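Long-range contacts in alanine dehydrogenase (Archaeoglobus fulgidus, PDB 1OMO), which catalyses the reversible, NAD-dependent oxidative deamination of L-alanine to pyruvate and ammonium, working as a homodimer: residues L14-E19 with V303-A308; E26-L30 with H57-Y61; V81-L87 with A97-T102; S106-G110 with T135-Q140. All blocks are in the same frame, centred on the assembly; numbering follows the deposited sequence.

Contact 1. Residues L14-E19 with V303-A308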
loop_
_atom_site.group_PDB
_atom_site.type_symbol
_atom_site.label_atom_id
_atom_site.label_comp_id
_atom_site.label_asym_id
_atom_site.label_seq_id
_atom_site.Cartn_x
_atom_site.Cartn_y
_atom_site.Cartn_z
ATOM N N LEU A 14 -7.183 23.877 -3.141
ATOM C CA LEU A 14 -8.127 23.089 -3.936
ATOM C C LEU A 14 -9.300 22.429 -3.222
ATOM O O LEU A 14 -10.092 21.744 -3.864
ATOM C CB LEU A 14 -7.355 22.019 -4.730
ATOM C CG LEU A 14 -6.947 22.275 -6.193
ATOM C CD1 LEU A 14 -6.877 23.742 -6.456
ATOM C CD2 LEU A 14 -5.618 21.587 -6.512
ATOM N N ILE A 15 -9.401 22.604 -1.907
ATOM C CA ILE A 15 -10.517 22.046 -1.142
ATOM C C ILE A 15 -10.875 22.990 -0.033
ATOM O O ILE A 15 -10.027 23.643 0.559
ATOM C CB ILE A 15 -10.255 20.707 -0.371
ATOM C CG1 ILE A 15 -10.091 19.506 -1.276
ATOM C CG2 ILE A 15 -11.531 20.324 0.388
ATOM C CD1 ILE A 15 -10.610 18.215 -0.557
ATOM N N SER A 16 -12.154 22.974 0.265
ATOM C CA SER A 16 -12.778 23.774 1.303
ATOM C C SER A 16 -13.024 22.848 2.494
ATOM O O SER A 16 -13.197 21.654 2.301
ATOM C CB SER A 16 -14.133 24.261 0.778
ATOM O OG SER A 16 -14.668 25.192 1.667
ATOM N N MET A 17 -13.078 23.386 3.709
ATOM C CA MET A 17 -13.353 22.542 4.858
ATOM C C MET A 17 -14.756 22.006 4.642
ATOM O O MET A 17 -15.052 20.876 4.990
ATOM C CB MET A 17 -13.304 23.334 6.165
ATOM C CG MET A 17 -13.895 22.561 7.387
ATOM S SD MET A 17 -13.103 20.974 7.669
ATOM C CE MET A 17 -11.650 21.375 8.641
ATOM N N ASP A 18 -15.622 22.825 4.055
ATOM C CA ASP A 18 -16.977 22.384 3.783
ATOM C C ASP A 18 -16.957 21.268 2.744
ATOM O O ASP A 18 -17.636 20.268 2.903
ATOM C CB ASP A 18 -17.831 23.561 3.300
ATOM C CG ASP A 18 -18.367 24.398 4.453
ATOM O OD1 ASP A 18 -18.096 25.610 4.488
ATOM O OD2 ASP A 18 -19.065 23.838 5.325
ATOM N N GLU A 19 -16.171 21.423 1.686
ATOM C CA GLU A 19 -16.107 20.367 0.682
ATOM C C GLU A 19 -15.607 19.091 1.372
ATOM O O GLU A 19 -16.158 18.017 1.184
ATOM C CB GLU A 19 -15.147 20.742 -0.451
ATOM C CG GLU A 19 -15.681 21.786 -1.417
ATOM C CD GLU A 19 -14.644 22.160 -2.457
ATOM O OE1 GLU A 19 -13.505 22.519 -2.047
ATOM O OE2 GLU A 19 -14.972 22.093 -3.672
ATOM N N VAL A 303 -11.954 15.256 -4.658
ATOM C CA VAL A 303 -12.362 16.650 -4.750
ATOM C C VAL A 303 -11.220 17.549 -5.191
ATOM O O VAL A 303 -11.426 18.470 -5.975
ATOM C CB VAL A 303 -12.907 17.135 -3.416
ATOM C CG1 VAL A 303 -13.015 18.660 -3.420
ATOM C CG2 VAL A 303 -14.272 16.504 -3.169
ATOM N N VAL A 304 -10.025 17.295 -4.662
ATOM C CA VAL A 304 -8.835 18.061 -5.017
ATOM C C VAL A 304 -8.504 17.849 -6.493
ATOM O O VAL A 304 -8.113 18.793 -7.208
ATOM C CB VAL A 304 -7.602 17.593 -4.206
ATOM C CG1 VAL A 304 -6.309 18.127 -4.837
ATOM C CG2 VAL A 304 -7.721 18.055 -2.764
ATOM N N TYR A 305 -8.633 16.602 -6.951
ATOM C CA TYR A 305 -8.299 16.307 -8.347
ATOM C C TYR A 305 -9.245 17.024 -9.335
ATOM O O TYR A 305 -8.788 17.668 -10.262
ATOM C CB TYR A 305 -8.281 14.783 -8.606
ATOM C CG TYR A 305 -8.021 14.402 -10.059
ATOM C CD1 TYR A 305 -9.022 13.821 -10.829
ATOM C CD2 TYR A 305 -6.795 14.679 -10.677
ATOM C CE1 TYR A 305 -8.825 13.523 -12.192
ATOM C CE2 TYR A 305 -6.586 14.385 -12.032
ATOM C CZ TYR A 305 -7.614 13.807 -12.784
ATOM O OH TYR A 305 -7.434 13.519 -14.106
ATOM N N GLU A 306 -10.548 16.935 -9.118
ATOM C CA GLU A 306 -11.510 17.580 -10.004
ATOM C C GLU A 306 -11.404 19.091 -9.904
ATOM O O GLU A 306 -11.550 19.784 -10.903
ATOM C CB GLU A 306 -12.931 17.080 -9.691
ATOM C CG GLU A 306 -13.065 15.591 -10.018
ATOM C CD GLU A 306 -14.381 14.974 -9.626
ATOM O OE1 GLU A 306 -14.589 13.786 -9.930
ATOM O OE2 GLU A 306 -15.215 15.661 -9.010
ATOM N N ASN A 307 -11.130 19.625 -8.721
ATOM C CA ASN A 307 -10.997 21.063 -8.640
ATOM C C ASN A 307 -9.714 21.488 -9.322
ATOM O O ASN A 307 -9.594 22.619 -9.770
ATOM C CB ASN A 307 -10.981 21.538 -7.201
ATOM C CG ASN A 307 -12.360 21.603 -6.601
ATOM O OD1 ASN A 307 -13.349 21.657 -7.319
ATOM N ND2 ASN A 307 -12.434 21.612 -5.283
ATOM N N ALA A 308 -8.743 20.585 -9.375
ATOM C CA ALA A 308 -7.478 20.877 -10.003
ATOM C C ALA A 308 -7.672 20.954 -11.533
ATOM O O ALA A 308 -7.112 21.844 -12.186
ATOM C CB ALA A 308 -6.451 19.811 -9.636
#

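Contact 2. Residues E26-L30 with H57-Y61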
loop_
_atom_site.group_PDB
_atom_site.type_symbol
_atom_site.label_atom_id
_atom_site.label_comp_id
_atom_site.label_asym_id
_atom_site.label_seq_id
_atom_site.Cartn_x
_atom_site.Cartn_y
_atom_site.Cartn_z
ATOM N N GLU A 26 -20.186 11.570 3.198
ATOM C CA GLU A 26 -20.668 10.610 2.184
ATOM C C GLU A 26 -19.792 9.343 2.202
ATOM O O GLU A 26 -20.281 8.230 2.058
ATOM C CB GLU A 26 -20.687 11.294 0.804
ATOM C CG GLU A 26 -21.160 10.444 -0.350
ATOM C CD GLU A 26 -22.600 9.931 -0.218
ATOM O OE1 GLU A 26 -23.074 9.309 -1.188
ATOM O OE2 GLU A 26 -23.265 10.146 0.825
ATOM N N ALA A 27 -18.489 9.516 2.409
ATOM C CA ALA A 27 -17.581 8.377 2.486
ATOM C C ALA A 27 -18.030 7.469 3.608
ATOM O O ALA A 27 -18.109 6.268 3.428
ATOM C CB ALA A 27 -16.151 8.844 2.759
ATOM N N PHE A 28 -18.312 8.023 4.781
ATOM C CA PHE A 28 -18.760 7.159 5.875
ATOM C C PHE A 28 -20.069 6.468 5.498
ATOM O O PHE A 28 -20.241 5.275 5.725
ATOM C CB PHE A 28 -19.006 7.938 7.166
ATOM C CG PHE A 28 -17.769 8.287 7.914
ATOM C CD1 PHE A 28 -16.761 7.340 8.097
ATOM C CD2 PHE A 28 -17.593 9.561 8.417
ATOM C CE1 PHE A 28 -15.591 7.673 8.765
ATOM C CE2 PHE A 28 -16.428 9.901 9.086
ATOM C CZ PHE A 28 -15.424 8.951 9.255
ATOM N N ARG A 29 -21.001 7.238 4.950
ATOM C CA ARG A 29 -22.294 6.698 4.547
ATOM C C ARG A 29 -22.078 5.523 3.565
ATOM O O ARG A 29 -22.540 4.397 3.819
ATOM C CB ARG A 29 -23.123 7.822 3.919
ATOM C CG ARG A 29 -24.535 7.432 3.563
ATOM C CD ARG A 29 -25.227 8.531 2.742
ATOM N NE ARG A 29 -26.210 7.902 1.865
ATOM C CZ ARG A 29 -25.980 7.507 0.612
ATOM N NH1 ARG A 29 -24.787 7.690 0.050
ATOM N NH2 ARG A 29 -26.940 6.873 -0.066
ATOM N N LEU A 30 -21.341 5.762 2.475
ATOM C CA LEU A 30 -21.076 4.692 1.497
ATOM C C LEU A 30 -20.403 3.440 2.089
ATOM O O LEU A 30 -20.826 2.323 1.811
ATOM C CB LEU A 30 -20.231 5.214 0.331
ATOM C CG LEU A 30 -20.903 6.276 -0.535
ATOM C CD1 LEU A 30 -19.899 6.907 -1.458
ATOM C CD2 LEU A 30 -22.048 5.636 -1.328
ATOM N N HIS A 57 -11.340 2.423 -2.323
ATOM C CA HIS A 57 -12.094 2.608 -3.539
ATOM C C HIS A 57 -13.530 3.034 -3.205
ATOM O O HIS A 57 -14.220 2.347 -2.409
ATOM C CB HIS A 57 -12.126 1.285 -4.302
ATOM C CG HIS A 57 -13.016 1.289 -5.506
ATOM N ND1 HIS A 57 -13.620 0.146 -5.983
ATOM C CD2 HIS A 57 -13.394 2.284 -6.340
ATOM C CE1 HIS A 57 -14.336 0.438 -7.052
ATOM N NE2 HIS A 57 -14.218 1.731 -7.290
ATOM N N LEU A 58 -13.963 4.162 -3.789
ATOM C CA LEU A 58 -15.342 4.667 -3.633
ATOM C C LEU A 58 -15.528 5.947 -4.438
ATOM O O LEU A 58 -14.557 6.534 -4.938
ATOM C CB LEU A 58 -15.695 4.960 -2.171
ATOM C CG LEU A 58 -15.189 6.317 -1.675
ATOM C CD1 LEU A 58 -15.813 6.680 -0.301
ATOM C CD2 LEU A 58 -13.671 6.247 -1.593
ATOM N N MET A 59 -16.778 6.379 -4.563
ATOM C CA MET A 59 -17.087 7.598 -5.282
ATOM C C MET A 59 -16.487 7.628 -6.673
ATOM O O MET A 59 -16.262 8.694 -7.224
ATOM C CB MET A 59 -16.588 8.811 -4.492
ATOM C CG MET A 59 -17.053 8.806 -3.055
ATOM S SD MET A 59 -16.355 10.158 -2.155
ATOM C CE MET A 59 -17.634 10.465 -0.968
ATOM N N GLY A 60 -16.206 6.462 -7.225
ATOM C CA GLY A 60 -15.677 6.407 -8.563
ATOM C C GLY A 60 -14.179 6.465 -8.740
ATOM O O GLY A 60 -13.695 6.478 -9.877
ATOM N N TYR A 61 -13.437 6.521 -7.642
ATOM C CA TYR A 61 -11.982 6.547 -7.727
ATOM C C TYR A 61 -11.337 5.492 -6.866
ATOM O O TYR A 61 -11.977 4.860 -6.027
ATOM C CB TYR A 61 -11.415 7.888 -7.288
ATOM C CG TYR A 61 -11.715 9.010 -8.220
ATOM C CD1 TYR A 61 -12.985 9.564 -8.274
ATOM C CD2 TYR A 61 -10.719 9.544 -9.030
ATOM C CE1 TYR A 61 -13.256 10.637 -9.112
ATOM C CE2 TYR A 61 -10.974 10.624 -9.876
ATOM C CZ TYR A 61 -12.247 11.171 -9.905
ATOM O OH TYR A 61 -12.495 12.289 -10.662
#

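Contact 3. Residues V81-L87 with A97-T102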
loop_
_atom_site.group_PDB
_atom_site.type_symbol
_atom_site.label_atom_id
_atom_site.label_comp_id
_atom_site.label_asym_id
_atom_site.label_seq_id
_atom_site.Cartn_x
_atom_site.Cartn_y
_atom_site.Cartn_z
ATOM N N VAL A 81 5.111 14.097 9.869
ATOM C CA VAL A 81 4.219 13.383 8.976
ATOM C C VAL A 81 4.252 13.999 7.579
ATOM O O VAL A 81 4.080 15.214 7.412
ATOM C CB VAL A 81 2.781 13.483 9.527
ATOM C CG1 VAL A 81 1.799 12.694 8.692
ATOM C CG2 VAL A 81 2.763 13.006 10.959
ATOM N N MET A 82 4.499 13.158 6.581
ATOM C CA MET A 82 4.493 13.567 5.186
ATOM C C MET A 82 3.648 12.473 4.529
ATOM O O MET A 82 3.727 11.297 4.900
ATOM C CB MET A 82 5.905 13.586 4.610
ATOM C CG MET A 82 6.746 14.801 5.007
ATOM S SD MET A 82 8.518 14.533 4.630
ATOM C CE MET A 82 8.935 13.519 6.039
ATOM N N ALA A 83 2.778 12.855 3.603
ATOM C CA ALA A 83 1.963 11.848 2.935
ATOM C C ALA A 83 1.771 12.154 1.469
ATOM O O ALA A 83 1.699 13.326 1.064
ATOM C CB ALA A 83 0.595 11.672 3.630
ATOM N N LEU A 84 1.707 11.077 0.688
ATOM C CA LEU A 84 1.519 11.138 -0.746
ATOM C C LEU A 84 0.381 10.216 -1.101
ATOM O O LEU A 84 0.314 9.082 -0.601
ATOM C CB LEU A 84 2.751 10.659 -1.487
ATOM C CG LEU A 84 3.954 11.577 -1.549
ATOM C CD1 LEU A 84 5.049 10.909 -2.429
ATOM C CD2 LEU A 84 3.521 12.941 -2.091
ATOM N N MET A 85 -0.489 10.706 -1.981
ATOM C CA MET A 85 -1.644 9.971 -2.472
ATOM C C MET A 85 -1.510 9.777 -3.981
ATOM O O MET A 85 -1.223 10.734 -4.731
ATOM C CB MET A 85 -2.933 10.765 -2.188
ATOM C CG MET A 85 -4.189 10.370 -3.033
ATOM S SD MET A 85 -4.741 8.669 -2.722
ATOM C CE MET A 85 -5.679 8.953 -1.157
ATOM N N ILE A 86 -1.688 8.533 -4.409
ATOM C CA ILE A 86 -1.687 8.203 -5.821
ATOM C C ILE A 86 -3.185 7.941 -6.089
ATOM O O ILE A 86 -3.797 7.069 -5.459
ATOM C CB ILE A 86 -0.867 6.928 -6.165
ATOM C CG1 ILE A 86 0.622 7.104 -5.799
ATOM C CG2 ILE A 86 -1.010 6.664 -7.674
ATOM C CD1 ILE A 86 1.478 5.828 -5.830
ATOM N N LEU A 87 -3.774 8.722 -6.991
ATOM C CA LEU A 87 -5.197 8.615 -7.338
ATOM C C LEU A 87 -5.279 7.879 -8.646
ATOM O O LEU A 87 -4.646 8.301 -9.607
ATOM C CB LEU A 87 -5.816 9.995 -7.561
ATOM C CG LEU A 87 -7.088 10.477 -6.879
ATOM C CD1 LEU A 87 -7.673 11.545 -7.768
ATOM C CD2 LEU A 87 -8.092 9.401 -6.665
ATOM N N ALA A 97 -3.263 10.976 -10.714
ATOM C CA ALA A 97 -2.539 12.034 -10.010
ATOM C C ALA A 97 -1.696 11.506 -8.846
ATOM O O ALA A 97 -1.967 10.425 -8.291
ATOM C CB ALA A 97 -3.554 13.082 -9.476
ATOM N N VAL A 98 -0.664 12.266 -8.511
ATOM C CA VAL A 98 0.207 11.982 -7.384
ATOM C C VAL A 98 0.163 13.327 -6.695
ATOM O O VAL A 98 0.624 14.328 -7.260
ATOM C CB VAL A 98 1.664 11.680 -7.808
ATOM C CG1 VAL A 98 2.546 11.629 -6.568
ATOM C CG2 VAL A 98 1.747 10.336 -8.546
ATOM N N MET A 99 -0.429 13.362 -5.498
ATOM C CA MET A 99 -0.590 14.605 -4.722
ATOM C C MET A 99 -0.079 14.547 -3.292
ATOM O O MET A 99 0.056 13.482 -2.685
ATOM C CB MET A 99 -2.051 14.978 -4.489
ATOM C CG MET A 99 -3.048 13.990 -4.031
ATOM S SD MET A 99 -4.647 14.876 -4.231
ATOM C CE MET A 99 -4.893 14.433 -5.929
ATOM N N ASP A 100 0.111 15.727 -2.733
ATOM C CA ASP A 100 0.481 15.827 -1.343
ATOM C C ASP A 100 -0.799 15.470 -0.596
ATOM O O ASP A 100 -1.891 15.945 -0.940
ATOM C CB ASP A 100 0.836 17.258 -0.939
ATOM C CG ASP A 100 0.815 17.435 0.584
ATOM O OD1 ASP A 100 1.526 16.684 1.248
ATOM O OD2 ASP A 100 0.096 18.290 1.130
ATOM N N ALA A 101 -0.685 14.627 0.405
ATOM C CA ALA A 101 -1.844 14.295 1.218
ATOM C C ALA A 101 -1.505 14.717 2.665
ATOM O O ALA A 101 -2.193 14.314 3.612
ATOM C CB ALA A 101 -2.153 12.792 1.145
ATOM N N THR A 102 -0.461 15.537 2.835
ATOM C CA THR A 102 -0.067 15.929 4.192
ATOM C C THR A 102 -1.132 16.844 4.745
ATOM O O THR A 102 -1.689 16.611 5.802
ATOM C CB THR A 102 1.314 16.638 4.242
ATOM O OG1 THR A 102 2.333 15.753 3.757
ATOM C CG2 THR A 102 1.672 17.029 5.709
#

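Contact 4. Residues S106-G110 with T135-Q140. With NAD (nicotinamide-adenine-dinucleotide), chain D.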
loop_
_atom_site.group_PDB
_atom_site.type_symbol
_atom_site.label_atom_id
_atom_site.label_comp_id
_atom_site.label_asym_id
_atom_site.label_seq_id
_atom_site.Cartn_x
_atom_site.Cartn_y
_atom_site.Cartn_z
ATOM N N SER A 106 -4.805 16.204 7.632
ATOM C CA SER A 106 -5.234 17.020 8.786
ATOM C C SER A 106 -6.658 17.527 8.544
ATOM O O SER A 106 -7.523 17.460 9.430
ATOM C CB SER A 106 -4.301 18.231 8.989
ATOM O OG SER A 106 -3.121 17.841 9.659
ATOM N N LEU A 107 -6.890 17.993 7.318
ATOM C CA LEU A 107 -8.177 18.531 6.898
ATOM C C LEU A 107 -9.295 17.521 7.088
ATOM O O LEU A 107 -10.295 17.826 7.741
ATOM C CB LEU A 107 -8.121 18.945 5.430
ATOM C CG LEU A 107 -8.867 20.192 4.927
ATOM C CD1 LEU A 107 -9.664 19.825 3.694
ATOM C CD2 LEU A 107 -9.743 20.793 5.964
ATOM N N ARG A 108 -9.141 16.310 6.537
ATOM C CA ARG A 108 -10.212 15.346 6.641
ATOM C C ARG A 108 -10.374 14.760 8.050
ATOM O O ARG A 108 -11.388 14.149 8.352
ATOM C CB ARG A 108 -10.070 14.244 5.585
ATOM C CG ARG A 108 -8.794 13.396 5.612
ATOM C CD ARG A 108 -8.646 12.475 6.833
ATOM N NE ARG A 108 -7.764 11.332 6.548
ATOM C CZ ARG A 108 -7.149 10.595 7.476
ATOM N NH1 ARG A 108 -7.291 10.889 8.759
ATOM N NH2 ARG A 108 -6.445 9.519 7.128
ATOM N N THR A 109 -9.382 14.941 8.908
ATOM C CA THR A 109 -9.501 14.452 10.287
ATOM C C THR A 109 -10.331 15.533 10.948
ATOM O O THR A 109 -11.259 15.246 11.708
ATOM C CB THR A 109 -8.112 14.326 10.970
ATOM O OG1 THR A 109 -7.281 13.478 10.152
ATOM C CG2 THR A 109 -8.261 13.710 12.378
ATOM N N GLY A 110 -10.029 16.782 10.626
ATOM C CA GLY A 110 -10.837 17.844 11.174
ATOM C C GLY A 110 -12.286 17.658 10.745
ATOM O O GLY A 110 -13.209 17.698 11.574
ATOM N N THR A 135 -1.667 21.291 15.756
ATOM C CA THR A 135 -2.286 21.363 14.455
ATOM C C THR A 135 -3.704 20.850 14.341
ATOM O O THR A 135 -4.599 21.560 13.905
ATOM C CB THR A 135 -1.430 20.625 13.420
ATOM O OG1 THR A 135 -0.177 21.304 13.282
ATOM C CG2 THR A 135 -2.139 20.577 12.070
ATOM N N GLN A 136 -3.907 19.603 14.710
ATOM C CA GLN A 136 -5.219 19.013 14.614
ATOM C C GLN A 136 -6.288 19.784 15.383
ATOM O O GLN A 136 -7.452 19.838 14.928
ATOM C CB GLN A 136 -5.182 17.556 15.062
ATOM C CG GLN A 136 -6.520 16.888 14.842
ATOM C CD GLN A 136 -7.066 17.150 13.435
ATOM O OE1 GLN A 136 -8.287 17.313 13.243
ATOM N NE2 GLN A 136 -6.158 17.187 12.437
ATOM N N ALA A 137 -5.936 20.383 16.527
ATOM C CA ALA A 137 -6.955 21.115 17.274
ATOM C C ALA A 137 -7.562 22.211 16.406
ATOM O O ALA A 137 -8.780 22.401 16.422
ATOM C CB ALA A 137 -6.384 21.732 18.558
ATOM N N TYR A 138 -6.716 22.930 15.661
ATOM C CA TYR A 138 -7.211 23.987 14.789
ATOM C C TYR A 138 -8.190 23.411 13.760
ATOM O O TYR A 138 -9.275 23.969 13.556
ATOM C CB TYR A 138 -6.064 24.705 14.068
ATOM C CG TYR A 138 -5.183 25.543 14.986
ATOM C CD1 TYR A 138 -4.138 24.959 15.722
ATOM C CD2 TYR A 138 -5.401 26.930 15.134
ATOM C CE1 TYR A 138 -3.328 25.733 16.578
ATOM C CE2 TYR A 138 -4.617 27.694 15.968
ATOM C CZ TYR A 138 -3.577 27.099 16.687
ATOM O OH TYR A 138 -2.789 27.882 17.505
ATOM N N PHE A 139 -7.839 22.288 13.135
ATOM C CA PHE A 139 -8.746 21.712 12.151
ATOM C C PHE A 139 -10.047 21.246 12.768
ATOM O O PHE A 139 -11.090 21.339 12.151
ATOM C CB PHE A 139 -8.097 20.557 11.403
ATOM C CG PHE A 139 -7.057 21.001 10.432
ATOM C CD1 PHE A 139 -5.722 21.127 10.827
ATOM C CD2 PHE A 139 -7.419 21.352 9.133
ATOM C CE1 PHE A 139 -4.771 21.595 9.954
ATOM C CE2 PHE A 139 -6.472 21.822 8.241
ATOM C CZ PHE A 139 -5.136 21.948 8.648
ATOM N N GLN A 140 -9.986 20.750 13.991
ATOM C CA GLN A 140 -11.196 20.298 14.644
ATOM C C GLN A 140 -12.078 21.546 14.892
ATOM O O GLN A 140 -13.276 21.539 14.600
ATOM C CB GLN A 140 -10.821 19.618 15.947
ATOM C CG GLN A 140 -11.828 18.663 16.453
ATOM C CD GLN A 140 -11.802 17.300 15.756
ATOM O OE1 GLN A 140 -12.760 16.549 15.870
ATOM N NE2 GLN A 140 -10.720 16.978 15.055
HETATM P PA NAD D . 1.132 18.333 17.325
HETATM O O1A NAD D . 2.406 17.828 17.896
HETATM O O2A NAD D . 1.152 19.625 16.497
HETATM O O5B NAD D . -0.156 18.512 18.343
HETATM C C5B NAD D . -0.230 17.818 19.658
HETATM C C4B NAD D . -0.307 18.925 20.742
HETATM O O4B NAD D . -0.433 18.139 22.008
HETATM C C3B NAD D . 1.011 19.798 21.001
HETATM O O3B NAD D . 0.712 21.248 20.910
HETATM C C2B NAD D . 1.531 19.371 22.395
HETATM O O2B NAD D . 2.276 20.259 23.147
HETATM C C1B NAD D . 0.207 18.855 23.038
HETATM N N9A NAD D . 0.404 17.852 24.043
HETATM C C8A NAD D . 1.273 16.783 24.128
HETATM N N7A NAD D . 1.124 16.072 25.226
HETATM C C5A NAD D . 0.151 16.625 25.937
HETATM C C6A NAD D . -0.454 16.267 27.220
HETATM N N6A NAD D . -0.034 15.245 27.921
HETATM N N1A NAD D . -1.479 17.101 27.631
HETATM C C2A NAD D . -1.919 18.171 26.927
HETATM N N3A NAD D . -1.362 18.557 25.687
HETATM C C4A NAD D . -0.341 17.741 25.226
HETATM O O3 NAD D . 0.216 17.266 16.433
HETATM P PN NAD D . -1.231 17.360 15.549
HETATM O O1N NAD D . -1.860 18.695 15.851
HETATM O O2N NAD D . -0.966 16.890 14.133
HETATM O O5D NAD D . -2.070 16.171 16.400
HETATM C C5D NAD D . -1.113 14.945 16.637
HETATM C C4D NAD D . -1.832 13.766 17.205
HETATM O O4D NAD D . -2.998 13.446 16.260
HETATM C C3D NAD D . -1.006 12.441 17.259
HETATM O O3D NAD D . -1.493 11.536 18.268
HETATM C C2D NAD D . -1.219 11.929 15.831
HETATM O O2D NAD D . -0.670 10.679 15.575
HETATM C C1D NAD D . -2.808 12.083 15.702
HETATM N N1N NAD D . -3.455 12.231 14.353
HETATM C C2N NAD D . -4.579 11.312 14.175
HETATM C C3N NAD D . -5.347 11.558 12.979
HETATM C C7N NAD D . -6.600 10.510 12.782
HETATM O O7N NAD D . -7.035 10.317 11.611
HETATM N N7N NAD D . -7.123 9.913 13.900
HETATM C C4N NAD D . -5.122 12.575 12.022
HETATM C C5N NAD D . -3.976 13.415 12.331
HETATM C C6N NAD D . -3.171 13.247 13.469
HETATM O O HOH W 1 -3.233 17.008 12.094
#

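Contact 1. Residues L14-E19 with V303-A308
With chi1 of Asn307 at -79° and that of Glu19 at -75°, each side chain leaves its helix with CG beside the backbone N, and the two approach from opposite directions until amide meets carboxylate. The Asn307 amide then serves both its hydrogens to the 14-19 segment. One goes to the backbone carbonyl, ND2 to Leu14 O at 2.7 Å and nearly straight; the other runs from ND2 to Glu19 OE2 at 3.0 Å. Both acceptors lie in the amide plane, which fixes the rotation of the group. The carboxylate is turned 21° from that plane and is met on its syn side, somewhat out of its own plane. Its second oxygen, OE1, uses the anti lone pair to take the backbone N of Ser16, the N-cap residue of helix 17-32, at 2.7 Å, so the carboxylate ties the helix start to its first turn. A glutamine here would probably weaken this clasp, since its amide nitrogen could not accept and one of the two N-H donors would lose its mate. Beside the polar pair, Leu14 sends CD2 to Ala308 CB (3.7 Å) and Val304 CG1, while Ile15 crosses Val303 at about a right angle, CG1 to CG1 at 3.7 Å. Helix 294-311 lays Val304 and Ala308 on Leu6 of strand 3-6, and Ile15 rests on Leu107 of helix 102-120.

Contact 2. Residues E26-L30 with H57-Y61
Met59 reaches from the turn to helix 17-32 with its chain extended beyond CG. Its CB leads off beside the helix rather than at it, and CG makes the first touch, 3.8 Å from Leu30 CD1. Past the sulfur, the methyl CE lies on the helix surface, 3.6 Å from Glu26 CG and equally near the backbone N of Ala27. The aliphatic part of Glu26 is thus used for packing, while its carboxylate turns to Arg29 in a salt bridge, OE1 to NH1 at 2.7 Å. Met59 sits in a type I' beta turn, Leu58 to Tyr61, the tight hairpin link between strands 50-58 and 61-69. Two backbone bonds between Leu58 and Tyr61 close the turn. Next to Met59, Leu58 has CG between its backbone N and carbonyl carbon (chi1 82°), which aims CD1 at Ala27, 3.7 Å from CA and 3.8 Å from CB. Met59 also packs on Ala299 of helix 294-311, and its carbonyl O accepts a hydrogen bond from Lys302.

Contact 3. Residues V81-L87 with A97-T102
Strands 83-88 and 95-100 form an antiparallel beta hairpin in the mixed sheet, and Leu87 opposite Ala97 and Met85 opposite Met99 are its hydrogen-bonded pairs. The Met85 pair is reciprocal: Met85 N to Met99 O and Met99 N to Met85 O both measure 2.9 Å. On that face the two methionines lie side by side, Met85 CB 3.7 Å from Met99 CG. Where the second strand gives way to helix 102-120 the pairing changes. Ala101 N still reaches Ala83 O at 2.8 Å, but from above the carbonyl plane, and the next acceptor is a side chain: Thr102 OG1 takes Ala83 N at 2.9 Å. That hydroxyl gives its own hydrogen to Asp100 OD1, which also accepts Thr102 N in an Asx turn, so one carboxylate oxygen holds two donors. A valine in place of Thr102 would probably leave the Ala83 N-H without its acceptor and the carboxylate with one donor fewer. The Met85 and Met99 face is covered by helix 294-311, through Ala301 and Val304. Strands 61-69 and 3-6 flank the hairpin, while Leu84 and Asp100 pack on Phe319 and Phe320 of the second subunit.

Contact 4. Residues S106-G110 with T135-Q140
Phe139 lays one face of its ring over the first turn of the 106-110 segment, where Ser106 CB sits 3.8 Å from the ring centroid in a CH-pi contact, 20° off the normal. At the rim, Leu107 CD2 meets CD2 of the ring at 4.0 Å. The 106-110 and 135-140 segment axes cross at -50° and approach to 8.2 Å, close enough that Gly110 CA lies 3.6 Å from Phe139 O; a CB at Gly110 would strike that of Phe139. Gln136, bent at chi2 (48°), turns its amide back to the neighbouring helix, with a weak, straight bond from NE2 to Ser106 O. The same NE2 gives a hydrogen to a water that also meets Ser106 OG and donates to NAD O2N, joining both helices to the pyrophosphate. Arg108 NH1 bonds the NAD carboxamide O7N at 2.9 Å, edge-on and in the guanidinium plane, while a salt bridge from NE to Asp297 positions the group. Thr109, its OG1 held by Thr105 O, lies against the nicotinamide ring at C4N. Backbone amides at the start of helix 135-147, Gln136 N on O1N and, weakly, Thr135 N on O2A, receive the phosphates as in the dinucleotide-binding turn of a Rossmann fold.

Contact 4 holds part of the NAD pocket; the centres of contacts 1, 3 and 2 lie about 16, 17 and 21 Å from its own. Contact 1 touches it through Ile15 CG2, 3.8 Å from Leu107 CD1. Contact 1 shares helix 17-32 with contact 2 and meets it again where Glu306 OE1 probably hydrogen-bonds Tyr61 OH, at 2.7 Å. Contact 3 packs against helix 294-311 of contact 1 and runs on in sequence to helix 102-120 of contact 4. The side chain of its Val81 is about 6 Å from NAD, and that of its Ala101 about 4 Å from that of Lys65, the inferred proton donor/acceptor, which is about 7 Å from that of Thr109.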